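Hut operon positive regulatory protein (Bacillus subtilis, PDB 4H4L) switches on the histidine-utilization operon as an antiterminator, binding regulatory sequences of its mRNA in the presence of histidine and thereby suppressing transcription termination. Local coordinates at residues K36-K41 against L102-L107; G118-V123 against V143-I148. The protein carries 1 engineered substitution. One frame throughout, in Å; residues are numbered along the deposited sequence.

Interaction 1 of 2, residues K36-K41 against L102-L107; sequences KVCLGK and LRFAVL
The phenyl ring of F104 lies with one face over G40, whose CA sits 3.8 Å from the ring centroid in a CH-pi contact offset toward the rim. C38 SG lies at the ring edge near its plane, 4.5 Å from F104 CE1. The two segments belong to adjacent strands, 36-44 and 99-109, of a four-stranded antiparallel sheet in which 36-44 is an outer strand. F104 turns CG in between its backbone N and carbonyl carbon (chi1 60°), which swings the ring across to the neighbouring strand, and G40 has no CB to obstruct it. Such a glycine-aromatic cross-strand pair is known as aromatic rescue of glycine. Two straight bonds hold the same register: V106 N to C38 O at 2.8 Å, and F104 N to G40 O at 2.9 Å, while the return bonds from C38 N to V106 O and from G40 N to F104 O are weak. C38, F104 and V106 face helix 47-60. V37 and L39 on the other face pack on helices 9-17 and 26-32 and A105 on L17, while L107 lies against W35. Here L39 CD2 rests 3.6 Å from A105 CB, and V37 CG2 runs alongside L107, 3.5 Å from CD2. R103 reaches out fully extended (chi1 180°), past the partly exposed L39. K41 bends at its far end beside it, and the like charges of K41 NZ and R103 NE are 4.5 Å apart. The edge of the R103 guanidinium is met near its plane by a methyl, L39 CD1, 3.2 Å from NH2.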
ATOM      1  N   LYS A  36     -29.809 -11.823   8.802  1.00 64.50           N
ATOM      2  CA  LYS A  36     -29.663 -10.698   9.704  1.00 57.68           C
ATOM      3  C   LYS A  36     -29.183  -9.492   8.863  1.00 55.21           C
ATOM      4  O   LYS A  36     -28.247  -9.592   8.074  1.00 59.08           O
ATOM      5  CB  LYS A  36     -28.673 -11.067  10.798  1.00 62.98           C
ATOM      6  CG  LYS A  36     -29.219 -10.943  12.216  1.00 71.45           C
ATOM      7  CD  LYS A  36     -30.516 -11.713  12.422  1.00 68.30           C
ATOM      8  CE  LYS A  36     -30.779 -11.939  13.900  1.00 70.92           C
ATOM      9  NZ  LYS A  36     -30.920 -10.674  14.684  1.00 67.14           N
ATOM     10  N   VAL A  37     -29.840  -8.353   8.989  1.00 54.40           N
ATOM     11  CA  VAL A  37     -29.575  -7.259   8.063  1.00 55.26           C
ATOM     12  C   VAL A  37     -29.770  -5.903   8.676  1.00 54.50           C
ATOM     13  O   VAL A  37     -30.694  -5.687   9.434  1.00 56.20           O
ATOM     14  CB  VAL A  37     -30.404  -7.361   6.763  1.00 57.56           C
ATOM     15  CG1 VAL A  37     -31.892  -7.164   7.020  1.00 53.74           C
ATOM     16  CG2 VAL A  37     -29.885  -6.369   5.729  1.00 54.71           C
ATOM     17  N   CYS A  38     -28.909  -4.979   8.285  1.00 60.19           N
ATOM     18  CA  CYS A  38     -28.722  -3.744   9.002  1.00 63.26           C
ATOM     19  C   CYS A  38     -28.297  -2.637   8.037  1.00 63.47           C
ATOM     20  O   CYS A  38     -27.488  -2.856   7.135  1.00 69.46           O
ATOM     21  CB  CYS A  38     -27.670  -4.009  10.078  1.00 68.71           C
ATOM     22  SG  CYS A  38     -26.788  -2.575  10.664  1.00 84.21           S
ATOM     23  N   LEU A  39     -28.860  -1.451   8.221  1.00 66.10           N
ATOM     24  CA  LEU A  39     -28.589  -0.313   7.338  1.00 64.13           C
ATOM     25  C   LEU A  39     -28.243   0.902   8.158  1.00 59.66           C
ATOM     26  O   LEU A  39     -28.474   0.912   9.362  1.00 65.28           O
ATOM     27  CB  LEU A  39     -29.810   0.001   6.473  1.00 65.42           C
ATOM     28  CG  LEU A  39     -30.242  -1.083   5.490  1.00 64.19           C
ATOM     29  CD1 LEU A  39     -31.304  -0.523   4.568  1.00 64.16           C
ATOM     30  CD2 LEU A  39     -29.060  -1.583   4.684  1.00 59.58           C
ATOM     31  N   GLY A  40     -27.699   1.926   7.513  1.00 55.90           N
ATOM     32  CA  GLY A  40     -27.339   3.151   8.222  1.00 54.95           C
ATOM     33  C   GLY A  40     -26.574   4.158   7.390  1.00 54.17           C
ATOM     34  O   GLY A  40     -26.270   3.892   6.236  1.00 56.67           O
ATOM     35  N   LYS A  41     -26.248   5.292   8.012  1.00 54.88           N
ATOM     36  CA  LYS A  41     -25.591   6.422   7.363  1.00 55.17           C
ATOM     37  C   LYS A  41     -24.557   7.134   8.243  1.00 50.31           C
ATOM     38  O   LYS A  41     -24.784   7.429   9.415  1.00 51.00           O
ATOM     39  CB  LYS A  41     -26.620   7.450   6.900  1.00 59.92           C
ATOM     40  CG  LYS A  41     -27.144   7.234   5.492  1.00 63.82           C
ATOM     41  CD  LYS A  41     -28.181   8.295   5.139  1.00 65.42           C
ATOM     42  CE  LYS A  41     -29.518   8.026   5.838  1.00 67.10           C
ATOM     43  NZ  LYS A  41     -30.145   6.741   5.412  1.00 59.99           N
ATOM     44  N   LEU A 102     -21.236   8.418   3.474  1.00 46.16           N
ATOM     45  CA  LEU A 102     -21.592   7.068   3.089  1.00 47.34           C
ATOM     46  C   LEU A 102     -23.007   6.688   3.503  1.00 53.51           C
ATOM     47  O   LEU A 102     -23.684   7.417   4.245  1.00 58.76           O
ATOM     48  CB  LEU A 102     -20.572   6.068   3.610  1.00 47.12           C
ATOM     49  CG  LEU A 102     -19.154   6.138   3.032  1.00 51.97           C
ATOM     50  CD1 LEU A 102     -18.306   5.052   3.667  1.00 52.48           C
ATOM     51  CD2 LEU A 102     -19.146   5.969   1.520  1.00 50.41           C
ATOM     52  N   ARG A 103     -23.462   5.574   2.950  1.00 53.63           N
ATOM     53  CA  ARG A 103     -24.550   4.800   3.503  1.00 54.87           C
ATOM     54  C   ARG A 103     -23.972   3.399   3.497  1.00 48.57           C
ATOM     55  O   ARG A 103     -23.208   3.086   2.597  1.00 44.96           O
ATOM     56  CB  ARG A 103     -25.791   4.872   2.612  1.00 63.39           C
ATOM     57  CG  ARG A 103     -26.980   4.062   3.149  1.00 74.23           C
ATOM     58  CD  ARG A 103     -28.238   4.122   2.274  1.00 82.31           C
ATOM     59  NE  ARG A 103     -29.275   3.183   2.740  1.00 91.23           N
ATOM     60  CZ  ARG A 103     -30.356   2.821   2.045  1.00 88.33           C
ATOM     61  NH1 ARG A 103     -30.581   3.312   0.830  1.00 87.79           N
ATOM     62  NH2 ARG A 103     -31.219   1.963   2.570  1.00 86.23           N
ATOM     63  N   PHE A 104     -24.331   2.581   4.486  1.00 45.25           N
ATOM     64  CA  PHE A 104     -23.845   1.204   4.611  1.00 45.50           C
ATOM     65  C   PHE A 104     -24.949   0.154   4.812  1.00 44.32           C
ATOM     66  O   PHE A 104     -25.957   0.388   5.504  1.00 42.44           O
ATOM     67  CB  PHE A 104     -22.794   1.091   5.743  1.00 40.42           C
ATOM     68  CG  PHE A 104     -23.311   1.494   7.100  1.00 39.17           C
ATOM     69  CD1 PHE A 104     -23.836   0.533   7.982  1.00 35.97           C
ATOM     70  CD2 PHE A 104     -23.268   2.831   7.513  1.00 39.04           C
ATOM     71  CE1 PHE A 104     -24.329   0.905   9.228  1.00 36.17           C
ATOM     72  CE2 PHE A 104     -23.751   3.214   8.781  1.00 39.72           C
ATOM     73  CZ  PHE A 104     -24.282   2.249   9.639  1.00 37.28           C
ATOM     74  N   ALA A 105     -24.730  -1.003   4.209  1.00 43.18           N
ATOM     75  CA  ALA A 105     -25.549  -2.162   4.429  1.00 45.55           C
ATOM     76  C   ALA A 105     -24.658  -3.184   5.080  1.00 53.16           C
ATOM     77  O   ALA A 105     -23.480  -3.245   4.714  1.00 60.81           O
ATOM     78  CB  ALA A 105     -26.034  -2.687   3.102  1.00 45.14           C
ATOM     79  N   VAL A 106     -25.189  -3.970   6.028  1.00 50.20           N
ATOM     80  CA  VAL A 106     -24.473  -5.132   6.596  1.00 52.86           C
ATOM     81  C   VAL A 106     -25.316  -6.408   6.572  1.00 55.01           C
ATOM     82  O   VAL A 106     -26.337  -6.504   7.248  1.00 52.06           O
ATOM     83  CB  VAL A 106     -24.044  -4.934   8.065  1.00 55.02           C
ATOM     84  CG1 VAL A 106     -23.205  -6.115   8.528  1.00 50.19           C
ATOM     85  CG2 VAL A 106     -23.302  -3.627   8.255  1.00 54.64           C
ATOM     86  N   LEU A 107     -24.864  -7.398   5.814  1.00 58.07           N
ATOM     87  CA  LEU A 107     -25.551  -8.679   5.716  1.00 60.71           C
ATOM     88  C   LEU A 107     -24.811  -9.808   6.413  1.00 61.74           C
ATOM     89  O   LEU A 107     -23.586  -9.886   6.330  1.00 67.87           O
ATOM     90  CB  LEU A 107     -25.785  -9.063   4.260  1.00 60.04           C
ATOM     91  CG  LEU A 107     -27.168  -8.863   3.655  1.00 64.61           C
ATOM     92  CD1 LEU A 107     -27.273  -9.701   2.396  1.00 67.26           C
ATOM     93  CD2 LEU A 107     -28.261  -9.287   4.618  1.00 69.09           C
TER

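Interaction 2 of 2, residues G118-V123 against V143-I148; sequences GDWIAV and VGINHI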
ATOM      1  N   GLY A 118     -21.270 -22.205   7.633  1.00 68.63           N
ATOM      2  CA  GLY A 118     -21.637 -21.197   8.613  1.00 70.70           C
ATOM      3  C   GLY A 118     -22.006 -19.817   8.072  1.00 70.91           C
ATOM      4  O   GLY A 118     -22.240 -19.617   6.856  1.00 58.28           O
ATOM      5  N   ASP A 119     -22.063 -18.871   9.005  1.00 63.78           N
ATOM      6  CA  ASP A 119     -22.335 -17.478   8.702  1.00 64.44           C
ATOM      7  C   ASP A 119     -21.098 -16.791   8.077  1.00 62.57           C
ATOM      8  O   ASP A 119     -19.948 -17.072   8.457  1.00 60.22           O
ATOM      9  CB  ASP A 119     -22.739 -16.740   9.994  1.00 69.15           C
ATOM     10  CG  ASP A 119     -24.221 -16.883  10.353  1.00 71.79           C
ATOM     11  OD1 ASP A 119     -24.570 -16.528  11.501  1.00 73.98           O
ATOM     12  OD2 ASP A 119     -25.040 -17.313   9.514  1.00 71.72           O
ATOM     13  N   TRP A 120     -21.362 -15.897   7.124  1.00 59.26           N
ATOM     14  CA  TRP A 120     -20.377 -14.989   6.524  1.00 57.99           C
ATOM     15  C   TRP A 120     -20.947 -13.611   6.637  1.00 58.03           C
ATOM     16  O   TRP A 120     -22.154 -13.465   6.854  1.00 59.19           O
ATOM     17  CB  TRP A 120     -20.118 -15.353   5.057  1.00 57.27           C
ATOM     18  CG  TRP A 120     -19.269 -16.596   4.936  1.00 62.05           C
ATOM     19  CD1 TRP A 120     -19.572 -17.870   5.392  1.00 64.94           C
ATOM     20  CD2 TRP A 120     -17.918 -16.718   4.360  1.00 65.30           C
ATOM     21  NE1 TRP A 120     -18.543 -18.743   5.151  1.00 68.40           N
ATOM     22  CE2 TRP A 120     -17.524 -18.123   4.536  1.00 67.57           C
ATOM     23  CE3 TRP A 120     -17.030 -15.843   3.745  1.00 62.26           C
ATOM     24  CZ2 TRP A 120     -16.300 -18.605   4.100  1.00 67.54           C
ATOM     25  CZ3 TRP A 120     -15.802 -16.342   3.311  1.00 61.17           C
ATOM     26  CH2 TRP A 120     -15.445 -17.691   3.485  1.00 64.06           C
ATOM     27  N   ILE A 121     -20.116 -12.575   6.519  1.00 56.42           N
ATOM     28  CA  ILE A 121     -20.632 -11.201   6.660  1.00 51.30           C
ATOM     29  C   ILE A 121     -20.220 -10.315   5.479  1.00 51.70           C
ATOM     30  O   ILE A 121     -19.238 -10.589   4.802  1.00 51.82           O
ATOM     31  CB  ILE A 121     -20.279 -10.600   8.046  1.00 48.45           C
ATOM     32  CG1 ILE A 121     -21.057  -9.315   8.314  1.00 48.65           C
ATOM     33  CG2 ILE A 121     -18.787 -10.390   8.200  1.00 48.20           C
ATOM     34  CD1 ILE A 121     -20.946  -8.865   9.753  1.00 44.03           C
ATOM     35  N   ALA A 122     -20.990  -9.279   5.200  1.00 47.12           N
ATOM     36  CA  ALA A 122     -20.678  -8.445   4.065  1.00 47.97           C
ATOM     37  C   ALA A 122     -20.954  -7.047   4.482  1.00 49.35           C
ATOM     38  O   ALA A 122     -22.038  -6.773   4.956  1.00 50.48           O
ATOM     39  CB  ALA A 122     -21.532  -8.799   2.864  1.00 46.26           C
ATOM     40  N   VAL A 123     -19.950  -6.182   4.340  1.00 46.66           N
ATOM     41  CA  VAL A 123     -20.079  -4.789   4.679  1.00 45.01           C
ATOM     42  C   VAL A 123     -20.001  -4.028   3.358  1.00 47.13           C
ATOM     43  O   VAL A 123     -18.999  -4.112   2.662  1.00 50.95           O
ATOM     44  CB  VAL A 123     -18.975  -4.393   5.657  1.00 46.92           C
ATOM     45  CG1 VAL A 123     -19.155  -2.970   6.112  1.00 45.34           C
ATOM     46  CG2 VAL A 123     -18.984  -5.322   6.868  1.00 50.64           C
ATOM     47  N   VAL A 143     -16.846  -3.118  -0.982  1.00 38.99           N
ATOM     48  CA  VAL A 143     -17.483  -4.320  -0.439  1.00 43.54           C
ATOM     49  C   VAL A 143     -16.526  -5.280   0.253  1.00 40.68           C
ATOM     50  O   VAL A 143     -15.638  -5.831  -0.370  1.00 43.17           O
ATOM     51  CB  VAL A 143     -18.275  -5.085  -1.522  1.00 41.50           C
ATOM     52  CG1 VAL A 143     -18.997  -6.260  -0.913  1.00 42.66           C
ATOM     53  CG2 VAL A 143     -19.291  -4.156  -2.155  1.00 48.89           C
ATOM     54  N   GLY A 144     -16.732  -5.502   1.541  1.00 42.76           N
ATOM     55  CA  GLY A 144     -15.850  -6.384   2.301  1.00 44.02           C
ATOM     56  C   GLY A 144     -16.606  -7.630   2.656  1.00 46.00           C
ATOM     57  O   GLY A 144     -17.734  -7.549   3.147  1.00 52.31           O
ATOM     58  N   ILE A 145     -16.000  -8.788   2.397  1.00 50.61           N
ATOM     59  CA  ILE A 145     -16.629 -10.071   2.698  1.00 46.10           C
ATOM     60  C   ILE A 145     -15.743 -10.927   3.585  1.00 45.06           C
ATOM     61  O   ILE A 145     -14.651 -11.301   3.196  1.00 48.46           O
ATOM     62  CB  ILE A 145     -17.049 -10.816   1.414  1.00 45.60           C
ATOM     63  CG1 ILE A 145     -18.221 -10.060   0.775  1.00 50.11           C
ATOM     64  CG2 ILE A 145     -17.471 -12.249   1.726  1.00 42.38           C
ATOM     65  CD1 ILE A 145     -18.367 -10.196  -0.730  1.00 48.20           C
ATOM     66  N   ASN A 146     -16.227 -11.235   4.782  1.00 43.69           N
ATOM     67  CA  ASN A 146     -15.501 -12.128   5.666  1.00 43.84           C
ATOM     68  C   ASN A 146     -16.402 -13.224   6.270  1.00 50.33           C
ATOM     69  O   ASN A 146     -17.633 -13.115   6.293  1.00 54.94           O
ATOM     70  CB  ASN A 146     -14.884 -11.295   6.762  1.00 42.27           C
ATOM     71  CG  ASN A 146     -13.735 -11.981   7.443  1.00 41.22           C
ATOM     72  OD1 ASN A 146     -13.194 -12.987   6.963  1.00 40.83           O
ATOM     73  ND2 ASN A 146     -13.344 -11.432   8.576  1.00 39.50           N
ATOM     74  N   HIS A 147     -15.783 -14.290   6.745  1.00 50.46           N
ATOM     75  CA  HIS A 147     -16.488 -15.309   7.508  1.00 57.70           C
ATOM     76  C   HIS A 147     -16.744 -14.825   8.927  1.00 62.12           C
ATOM     77  O   HIS A 147     -15.997 -13.990   9.445  1.00 62.10           O
ATOM     78  CB  HIS A 147     -15.693 -16.628   7.490  1.00 53.70           C
ATOM     79  CG  HIS A 147     -14.299 -16.525   8.073  1.00 51.50           C
ATOM     80  ND1 HIS A 147     -13.269 -15.980   7.397  1.00 51.69           N
ATOM     81  CD2 HIS A 147     -13.784 -16.945   9.300  1.00 50.73           C
ATOM     82  CE1 HIS A 147     -12.144 -16.061   8.146  1.00 49.25           C
ATOM     83  NE2 HIS A 147     -12.461 -16.646   9.311  1.00 50.28           N
ATOM     84  N   ILE A 148     -17.815 -15.316   9.580  1.00 65.54           N
ATOM     85  CA  ILE A 148     -18.096 -14.799  10.930  1.00 67.69           C
ATOM     86  C   ILE A 148     -18.295 -15.861  12.017  1.00 70.00           C
ATOM     87  O   ILE A 148     -17.354 -16.288  12.705  1.00 73.42           O
ATOM     88  CB  ILE A 148     -19.215 -13.718  10.915  1.00 67.33           C
ATOM     89  CG1 ILE A 148     -19.376 -13.065  12.289  1.00 68.82           C
ATOM     90  CG2 ILE A 148     -20.530 -14.274  10.399  1.00 67.46           C
ATOM     91  CD1 ILE A 148     -20.162 -11.767  12.265  1.00 67.24           C
ATOM     92  OXT ILE A 148     -19.413 -16.306  12.228  1.00 70.35           O
TER
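W120 and H147 form the tight end of this antiparallel pairing in the beta hairpin of strands 120-130 and 137-147. The CB of H147 stands over the centre of the six-membered ring of W120, 3.8 Å from its centroid, and the imidazole follows as an edge-to-face partner with planes at 62°. H147 holds CG between its backbone N and carbonyl carbon (chi1 60°), which carries the imidazole away from the opposing strand. At the edge of the indole, I145 CG2 approaches CE3 at 4.1 Å. The close fit extends into the C-terminus, where I148 CG2 meets D119 CB at 3.3 Å and I148 N binds D119 O from above the carbonyl plane. One residue further in from W120 and H147, I121 N donates to N146 O over 2.6 Å, nearly along the C=O axis. Toward V123 and G144 the contact is sparser in side chains: G144 offers none, and paired backbone bonds of 2.9 Å, V123 N to G144 O and G144 N to V123 O, do the joining. D119, partly exposed, sends OD1 to a salt bridge with R108 on the neighbouring strand 99-109. Replacing W120 with an alanine would probably strip H147 of the flat surface under its CB and leave a gap against H73 and Y69 of the second subunit, which also meet the indole. H147 ND1 is hydrogen-bonded to ND1 of H73 of that subunit, and H147 O to NE2 of the second subunit's H147. Because H73 is a zinc-site residue, this chemistry is consistent with W120 and H147 positioning a metal ligand from the second shell while packing against the second subunit.

How the interactions relate
Interactions 1 and 2 are the first and last strand pairings of one four-stranded antiparallel sheet, their centres about 13 Å apart, joined through the middle pairing of strands 99-109 and 120-130. Across that seam L107 O is 2.9 Å from A122 N, a probable hydrogen bond, and V106 CG1 packs on I121 CD1 at 3.8 Å. Their relation to the bound ligands differs. In interaction 2 the side chain of W120 comes within about 6 Å of a zinc ion and that of N146 within about 9 Å of a histidine, whereas the nearest approach of interaction 1, from the L102 side chain, is about 11 Å to a histidine and 13 Å to zinc.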